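Local coordinates for protein acyl-CoA dehydrogenase (Mycobacterium thermoresistibile, PDB 3NF4) that probably catalyses the alpha,beta-dehydrogenation of acyl-CoA thioesters, passing the electrons to its bound flavin adenine dinucleotide, at residues L26-A31 against A88-S93; V79-L84 against I254-T259; G347-G350 against D354-V357. All blocks are in the same frame, centred on the assembly; numbering follows the deposited sequence.

From the N terminus, helix 18-35 supplies the first half of contact 1, which closes when the chain, having run through helix 77-88, turns at 88-93 into helix 92-104. Contact 2 opens before that closure, at 79-84, and closes far along the chain on helix 247-274, so contacts 1 and 2 cross. They also touch: Thr27 packs on Val83 and Ala88 on Val257. Contact 1 thus joins helices of the N-terminal domain, and contact 2 ties that domain to the C-terminal one. Contact 3 follows in series, a short local closure between helices 321-346 and 357-367 that touches neither of the others.

Contact 1: L26-A31 against A88-S93; sequences LTREIA and AARWAS
Arg28 of helix 18-35 meets Arg90, in the turn before helix 92-104, guanidinium to guanidinium. The Arg28 side chain leaves beside its own backbone N and bends at chi3 (41°), which lets its head fold toward the second segment. There Arg90 NH1 sits 3.3 Å from Arg28 NH1, over one face of the Arg28 group and offset toward its rim. Arg28 NH1 in turn lies at the edge of the Arg90 guanidinium, near its plane. The two side chains cross at about a right angle and their planes are 64° apart, so the groups are not stacked flat. Nearer the backbone, Arg28 CB also takes part, 3.8 Å from Arg90 NH1. Two donors cannot bond to each other, and a shared carboxylate probably accounts for their closeness: Glu86 forms a salt bridge with Arg90 NH2 and a long, weak ion pair with Arg28 NH1.

One turn on, Ala31 covers a face of the Arg90 guanidinium with its methyl group, CB being 3.9 Å from Arg90 NE. A bend at chi2 (63°) brings the Arg90 chain alongside this methyl, and Arg90 CG also packs at 3.8 Å against the carbonyl oxygen Ala31 O. Two salt bridges, NE to Asp32 and NH2 to Glu86, satisfy the buried Arg90 head and probably limit its rotation.

Through these bonds to Asp32 and Glu86, a buried arginine joins the turn between helices 77-88 and 92-104 to helix 18-35, within the all-helical N-terminal domain of the acyl-CoA dehydrogenase fold.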
loop_
_atom_site.group_PDB
_atom_site.type_symbol
_atom_site.label_atom_id
_atom_site.label_comp_id
_atom_site.label_asym_id
_atom_site.label_seq_id
_atom_site.Cartn_x
_atom_site.Cartn_y
_atom_site.Cartn_z
ATOM N N LEU A 26 -25.944 22.849 17.263
ATOM C CA LEU A 26 -25.545 24.256 17.314
ATOM C C LEU A 26 -24.288 24.543 16.445
ATOM O O LEU A 26 -24.226 25.568 15.747
ATOM C CB LEU A 26 -25.363 24.721 18.762
ATOM C CG LEU A 26 -24.821 26.132 19.041
ATOM C CD1 LEU A 26 -25.816 27.217 18.616
ATOM C CD2 LEU A 26 -24.466 26.295 20.521
ATOM N N THR A 27 -23.319 23.620 16.479
ATOM C CA THR A 27 -22.066 23.735 15.705
ATOM C C THR A 27 -22.287 23.740 14.195
ATOM O O THR A 27 -21.671 24.530 13.497
ATOM C CB THR A 27 -21.042 22.612 16.067
ATOM O OG1 THR A 27 -20.841 22.581 17.488
ATOM C CG2 THR A 27 -19.705 22.846 15.366
ATOM N N ARG A 28 -23.170 22.873 13.704
ATOM C CA ARG A 28 -23.465 22.793 12.270
ATOM C C ARG A 28 -24.083 24.101 11.757
ATOM O O ARG A 28 -23.777 24.555 10.634
ATOM C CB ARG A 28 -24.373 21.594 11.959
ATOM C CG ARG A 28 -23.732 20.239 12.313
ATOM C CD ARG A 28 -24.581 19.011 11.933
ATOM N NE ARG A 28 -25.239 19.114 10.618
ATOM C CZ ARG A 28 -24.671 18.886 9.422
ATOM N NH1 ARG A 28 -23.378 18.547 9.288
ATOM N NH2 ARG A 28 -25.416 19.014 8.327
ATOM N N GLU A 29 -24.915 24.713 12.606
ATOM C CA GLU A 29 -25.588 25.971 12.289
ATOM C C GLU A 29 -24.622 27.162 12.172
ATOM O O GLU A 29 -24.602 27.852 11.155
ATOM C CB GLU A 29 -26.760 26.233 13.288
ATOM C CG GLU A 29 -27.661 27.421 12.945
ATOM C CD GLU A 29 -28.046 27.495 11.454
ATOM O OE1 GLU A 29 -28.338 26.420 10.867
ATOM O OE2 GLU A 29 -28.053 28.620 10.873
ATOM N N ILE A 30 -23.814 27.388 13.207
ATOM C CA ILE A 30 -22.769 28.436 13.188
ATOM C C ILE A 30 -21.762 28.249 12.022
ATOM O O ILE A 30 -21.432 29.214 11.317
ATOM C CB ILE A 30 -21.988 28.497 14.545
ATOM C CG1 ILE A 30 -22.923 28.386 15.759
ATOM C CG2 ILE A 30 -21.112 29.734 14.633
ATOM C CD1 ILE A 30 -23.833 29.614 16.023
ATOM N N ALA A 31 -21.288 27.016 11.818
ATOM C CA ALA A 31 -20.300 26.721 10.763
ATOM C C ALA A 31 -20.841 26.971 9.350
ATOM O O ALA A 31 -20.119 27.522 8.474
ATOM C CB ALA A 31 -19.776 25.301 10.886
ATOM N N ALA A 88 -13.933 21.474 11.107
ATOM C CA ALA A 88 -12.897 21.203 10.114
ATOM C C ALA A 88 -13.449 20.800 8.739
ATOM O O ALA A 88 -12.747 20.940 7.725
ATOM C CB ALA A 88 -11.939 20.100 10.621
ATOM N N ALA A 89 -14.675 20.271 8.716
ATOM C CA ALA A 89 -15.369 19.984 7.472
ATOM C C ALA A 89 -15.801 21.234 6.690
ATOM O O ALA A 89 -16.076 21.130 5.482
ATOM C CB ALA A 89 -16.569 19.044 7.720
ATOM N N ARG A 90 -15.847 22.403 7.346
ATOM C CA ARG A 90 -16.097 23.670 6.647
ATOM C C ARG A 90 -14.792 24.449 6.385
ATOM O O ARG A 90 -14.579 24.961 5.270
ATOM C CB ARG A 90 -17.086 24.583 7.422
ATOM C CG ARG A 90 -18.602 24.242 7.336
ATOM C CD ARG A 90 -18.891 22.890 7.930
ATOM N NE ARG A 90 -20.320 22.684 8.107
ATOM C CZ ARG A 90 -20.857 21.646 8.736
ATOM N NH1 ARG A 90 -22.177 21.569 8.833
ATOM N NH2 ARG A 90 -20.091 20.688 9.265
ATOM N N TRP A 91 -13.921 24.548 7.395
ATOM C CA TRP A 91 -12.705 25.379 7.259
ATOM C C TRP A 91 -11.540 24.818 8.045
ATOM O O TRP A 91 -11.428 25.113 9.249
ATOM C CB TRP A 91 -12.975 26.816 7.750
ATOM C CG TRP A 91 -12.034 27.880 7.195
ATOM C CD1 TRP A 91 -10.757 27.701 6.701
ATOM C CD2 TRP A 91 -12.295 29.297 7.113
ATOM N NE1 TRP A 91 -10.238 28.907 6.284
ATOM C CE2 TRP A 91 -11.149 29.901 6.538
ATOM C CE3 TRP A 91 -13.388 30.106 7.460
ATOM C CZ2 TRP A 91 -11.070 31.279 6.299
ATOM C CZ3 TRP A 91 -13.309 31.476 7.232
ATOM C CH2 TRP A 91 -12.161 32.052 6.654
ATOM N N ALA A 92 -10.659 24.063 7.372
ATOM C CA ALA A 92 -9.569 23.343 8.073
ATOM C C ALA A 92 -8.624 24.272 8.830
ATOM O O ALA A 92 -8.258 23.998 9.975
ATOM C CB ALA A 92 -8.750 22.432 7.100
ATOM N N SER A 93 -8.219 25.363 8.189
ATOM C CA SER A 93 -7.321 26.328 8.826
ATOM C C SER A 93 -7.860 26.912 10.140
ATOM O O SER A 93 -7.123 27.070 11.084
ATOM C CB SER A 93 -6.941 27.434 7.844
ATOM O OG SER A 93 -6.112 28.372 8.494
#

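Contact 2: V79-L84 against I254-T259; sequences VYLQVL and IAAVAT
Ala256 points its methyl group toward helix 77-88 and carries the tightest part of this contact. The closest approach is to backbone: Ala256 CB rests 3.4 Å from the carbonyl oxygen Leu81 O, a fit that the small side chain makes possible. Around it the apolar side chains close in more loosely. Leu81 brings its CD2 branch to 4.2 Å from Ala256 CB, and from one turn later Leu84 CD2 approaches the same methyl.

Leu84 also reaches Val257, and these two branched side chains cross obliquely, with Leu84 CG 4.2 Å from Val257 CG2. The touching Val257 branch lies beside its backbone N, while CG1 points anti to that N (chi1 172°). The segments run in roughly the same direction, crossing at -38° with 8.7 Å between their axes, and join the N-terminal and C-terminal helical domains of the acyl-CoA dehydrogenase fold. Val257 lies about 11 Å by its side chain from the bound flavin-adenine dinucleotide.

Between the two segments the contact is apolar apart from the Leu81 carbonyl. Thr259 turns its hydroxyl back to its own helix, where OG1 donates to Ala255 O over 2.9 Å; Thr259 N reaches that oxygen from the opposite face of the carbonyl plane. Tyr80 OH bonds to Ser102, and Gln82 OE1 to Arg13. Tyr307 of helix 289-315 packs on Leu81 and Thr259.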
loop_
_atom_site.group_PDB
_atom_site.type_symbol
_atom_site.label_atom_id
_atom_site.label_comp_id
_atom_site.label_asym_id
_atom_site.label_seq_id
_atom_site.Cartn_x
_atom_site.Cartn_y
_atom_site.Cartn_z
ATOM N N VAL A 79 -17.122 14.326 23.127
ATOM C CA VAL A 79 -17.968 15.372 22.543
ATOM C C VAL A 79 -17.124 16.507 21.943
ATOM O O VAL A 79 -17.348 16.909 20.789
ATOM C CB VAL A 79 -19.045 15.951 23.556
ATOM C CG1 VAL A 79 -19.909 16.989 22.893
ATOM C CG2 VAL A 79 -19.923 14.869 24.095
ATOM N N TYR A 80 -16.150 17.019 22.700
ATOM C CA TYR A 80 -15.281 18.084 22.175
ATOM C C TYR A 80 -14.682 17.761 20.791
ATOM O O TYR A 80 -14.785 18.578 19.871
ATOM C CB TYR A 80 -14.178 18.459 23.182
ATOM C CG TYR A 80 -13.022 19.230 22.599
ATOM C CD1 TYR A 80 -13.227 20.450 21.963
ATOM C CD2 TYR A 80 -11.709 18.746 22.696
ATOM C CE1 TYR A 80 -12.152 21.179 21.428
ATOM C CE2 TYR A 80 -10.634 19.455 22.163
ATOM C CZ TYR A 80 -10.866 20.681 21.543
ATOM O OH TYR A 80 -9.833 21.412 21.014
ATOM N N LEU A 81 -14.094 16.570 20.641
ATOM C CA LEU A 81 -13.405 16.203 19.402
ATOM C C LEU A 81 -14.313 16.142 18.175
ATOM O O LEU A 81 -13.865 16.473 17.053
ATOM C CB LEU A 81 -12.635 14.882 19.557
ATOM C CG LEU A 81 -11.421 14.911 20.497
ATOM C CD1 LEU A 81 -10.786 13.542 20.661
ATOM C CD2 LEU A 81 -10.388 15.953 20.029
ATOM N N GLN A 82 -15.576 15.735 18.392
ATOM C CA GLN A 82 -16.565 15.617 17.308
ATOM C C GLN A 82 -17.124 17.006 16.886
ATOM O O GLN A 82 -17.560 17.197 15.737
ATOM C CB GLN A 82 -17.689 14.591 17.662
ATOM C CG GLN A 82 -17.215 13.128 17.885
ATOM C CD GLN A 82 -18.347 12.073 17.950
ATOM O OE1 GLN A 82 -19.028 11.788 16.953
ATOM N NE2 GLN A 82 -18.512 11.463 19.115
ATOM N N VAL A 83 -17.104 17.976 17.805
ATOM C CA VAL A 83 -17.400 19.375 17.449
ATOM C C VAL A 83 -16.282 19.953 16.564
ATOM O O VAL A 83 -16.536 20.636 15.552
ATOM C CB VAL A 83 -17.553 20.283 18.692
ATOM C CG1 VAL A 83 -17.556 21.764 18.273
ATOM C CG2 VAL A 83 -18.805 19.924 19.487
ATOM N N LEU A 84 -15.045 19.675 16.970
ATOM C CA LEU A 84 -13.858 20.013 16.193
ATOM C C LEU A 84 -13.925 19.393 14.783
ATOM O O LEU A 84 -13.586 20.040 13.792
ATOM C CB LEU A 84 -12.611 19.552 16.949
ATOM C CG LEU A 84 -11.276 20.232 16.612
ATOM C CD1 LEU A 84 -11.382 21.785 16.732
ATOM C CD2 LEU A 84 -10.145 19.689 17.483
ATOM N N ILE A 254 -5.584 17.024 16.251
ATOM C CA ILE A 254 -5.263 16.913 14.826
ATOM C C ILE A 254 -5.860 15.666 14.131
ATOM O O ILE A 254 -6.243 15.745 12.947
ATOM C CB ILE A 254 -3.725 16.982 14.599
ATOM C CG1 ILE A 254 -3.205 18.367 14.999
ATOM C CG2 ILE A 254 -3.341 16.626 13.153
ATOM C CD1 ILE A 254 -3.924 19.580 14.380
ATOM N N ALA A 255 -5.933 14.540 14.852
ATOM C CA ALA A 255 -6.663 13.369 14.356
ATOM C C ALA A 255 -8.095 13.751 14.017
ATOM O O ALA A 255 -8.589 13.362 12.976
ATOM C CB ALA A 255 -6.637 12.234 15.361
ATOM N N ALA A 256 -8.741 14.558 14.871
ATOM C CA ALA A 256 -10.136 14.988 14.623
ATOM C C ALA A 256 -10.229 15.936 13.430
ATOM O O ALA A 256 -11.172 15.817 12.631
ATOM C CB ALA A 256 -10.750 15.640 15.856
ATOM N N VAL A 257 -9.265 16.867 13.315
ATOM C CA VAL A 257 -9.210 17.794 12.181
ATOM C C VAL A 257 -9.026 17.055 10.851
ATOM O O VAL A 257 -9.678 17.393 9.870
ATOM C CB VAL A 257 -8.107 18.904 12.371
ATOM C CG1 VAL A 257 -7.934 19.735 11.109
ATOM C CG2 VAL A 257 -8.504 19.861 13.543
ATOM N N ALA A 258 -8.131 16.061 10.807
ATOM C CA ALA A 258 -7.851 15.350 9.551
ATOM C C ALA A 258 -9.060 14.527 9.123
ATOM O O ALA A 258 -9.351 14.426 7.923
ATOM C CB ALA A 258 -6.593 14.446 9.674
ATOM N N THR A 259 -9.766 13.946 10.096
ATOM C CA THR A 259 -10.986 13.147 9.807
ATOM C C THR A 259 -12.073 14.026 9.140
ATOM O O THR A 259 -12.761 13.584 8.212
ATOM C CB THR A 259 -11.501 12.425 11.101
ATOM O OG1 THR A 259 -10.467 11.560 11.602
ATOM C CG2 THR A 259 -12.796 11.585 10.863
#

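Contact 3: G347-G350 against D354-V357; sequences GGVG and DYRV
Tyr355 and Val349 approach each other at a slant. The Val349 carbonyl oxygen meets the edge of the Tyr355 ring, while its side chain comes at the rim from one side of the plane. Ring carbons CD2 and CE2 do the touching. Val349 O lies near the ring plane, 3.6 Å from Tyr355 CD2, and the valine side chain sits further along the rim: Val349 CB is 3.8 Å from Tyr355 CE2, and the CG2 branch is 3.9 Å from that same carbon. This branch is the one lodged between the backbone N and the carbonyl carbon of Val349; CG1 lies anti to the carbonyl carbon. The tyrosine ring also meets the ring of Phe346, their planes about 50° apart, so the ring touches both the end of helix 321-346 and the 3-10 turn at 348-350.

Gly347, the first residue to leave helical angles, has positive phi (71°), which favours glycine, and the chain then coils through the 3-10 turn. The contact lies in the loop joining helices 321-346 and 357-367 in the C-terminal helical domain. Val349 O is gripped there by Thr352, whose OG1 donates to it.

Val357 opens the next helix and faces the backbone of Gly350. Its CG2 methyl lies 3.8 Å from Gly350 O and 4.2 Å from Gly350 CA, packing directly on the glycine backbone. Tyr272 and Glu268 of helix 247-274 touch Val349 and Val357 respectively.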
loop_
_atom_site.group_PDB
_atom_site.type_symbol
_atom_site.label_atom_id
_atom_site.label_comp_id
_atom_site.label_asym_id
_atom_site.label_seq_id
_atom_site.Cartn_x
_atom_site.Cartn_y
_atom_site.Cartn_z
ATOM N N GLY A 347 -12.236 13.688 -12.234
ATOM C CA GLY A 347 -11.568 13.766 -13.532
ATOM C C GLY A 347 -10.930 15.137 -13.730
ATOM O O GLY A 347 -10.552 15.801 -12.757
ATOM N N GLY A 348 -10.821 15.574 -14.994
ATOM C CA GLY A 348 -10.142 16.826 -15.341
ATOM C C GLY A 348 -10.654 18.061 -14.614
ATOM O O GLY A 348 -9.842 18.922 -14.221
ATOM N N VAL A 349 -11.973 18.180 -14.419
ATOM C CA VAL A 349 -12.466 19.374 -13.711
ATOM C C VAL A 349 -12.069 19.376 -12.231
ATOM O O VAL A 349 -11.998 20.436 -11.623
ATOM C CB VAL A 349 -13.999 19.718 -13.907
ATOM C CG1 VAL A 349 -14.256 20.227 -15.307
ATOM C CG2 VAL A 349 -14.912 18.551 -13.569
ATOM N N GLY A 350 -11.787 18.198 -11.675
ATOM C CA GLY A 350 -11.255 18.070 -10.314
ATOM C C GLY A 350 -9.920 18.779 -10.105
ATOM O O GLY A 350 -9.631 19.267 -9.012
ATOM N N ASP A 354 -12.436 25.481 -10.125
ATOM C CA ASP A 354 -13.903 25.495 -10.130
ATOM C C ASP A 354 -14.534 24.676 -8.984
ATOM O O ASP A 354 -15.695 24.886 -8.641
ATOM C CB ASP A 354 -14.463 25.004 -11.472
ATOM N N TYR A 355 -13.786 23.731 -8.419
ATOM C CA TYR A 355 -14.261 22.956 -7.272
ATOM C C TYR A 355 -13.272 23.028 -6.106
ATOM O O TYR A 355 -12.133 23.488 -6.273
ATOM C CB TYR A 355 -14.544 21.497 -7.675
ATOM C CG TYR A 355 -15.572 21.391 -8.753
ATOM C CD1 TYR A 355 -16.949 21.425 -8.453
ATOM C CD2 TYR A 355 -15.183 21.306 -10.072
ATOM C CE1 TYR A 355 -17.912 21.365 -9.474
ATOM C CE2 TYR A 355 -16.116 21.242 -11.091
ATOM C CZ TYR A 355 -17.477 21.273 -10.803
ATOM O OH TYR A 355 -18.367 21.204 -11.856
ATOM N N ARG A 356 -13.719 22.552 -4.941
ATOM C CA ARG A 356 -12.944 22.574 -3.686
ATOM C C ARG A 356 -11.889 21.443 -3.501
ATOM O O ARG A 356 -10.960 21.589 -2.717
ATOM C CB ARG A 356 -13.917 22.577 -2.502
ATOM C CG ARG A 356 -14.655 23.895 -2.306
ATOM C CD ARG A 356 -15.546 23.842 -1.056
ATOM N NE ARG A 356 -16.069 25.162 -0.690
ATOM C CZ ARG A 356 -17.005 25.389 0.237
ATOM N NH1 ARG A 356 -17.548 24.381 0.905
ATOM N NH2 ARG A 356 -17.412 26.628 0.487
ATOM N N VAL A 357 -12.039 20.323 -4.207
ATOM C CA VAL A 357 -11.202 19.134 -3.952
ATOM C C VAL A 357 -9.670 19.346 -4.158
ATOM O O VAL A 357 -8.861 18.713 -3.471
ATOM C CB VAL A 357 -11.729 17.865 -4.680
ATOM C CG1 VAL A 357 -13.073 17.475 -4.108
ATOM C CG2 VAL A 357 -11.854 18.097 -6.203
#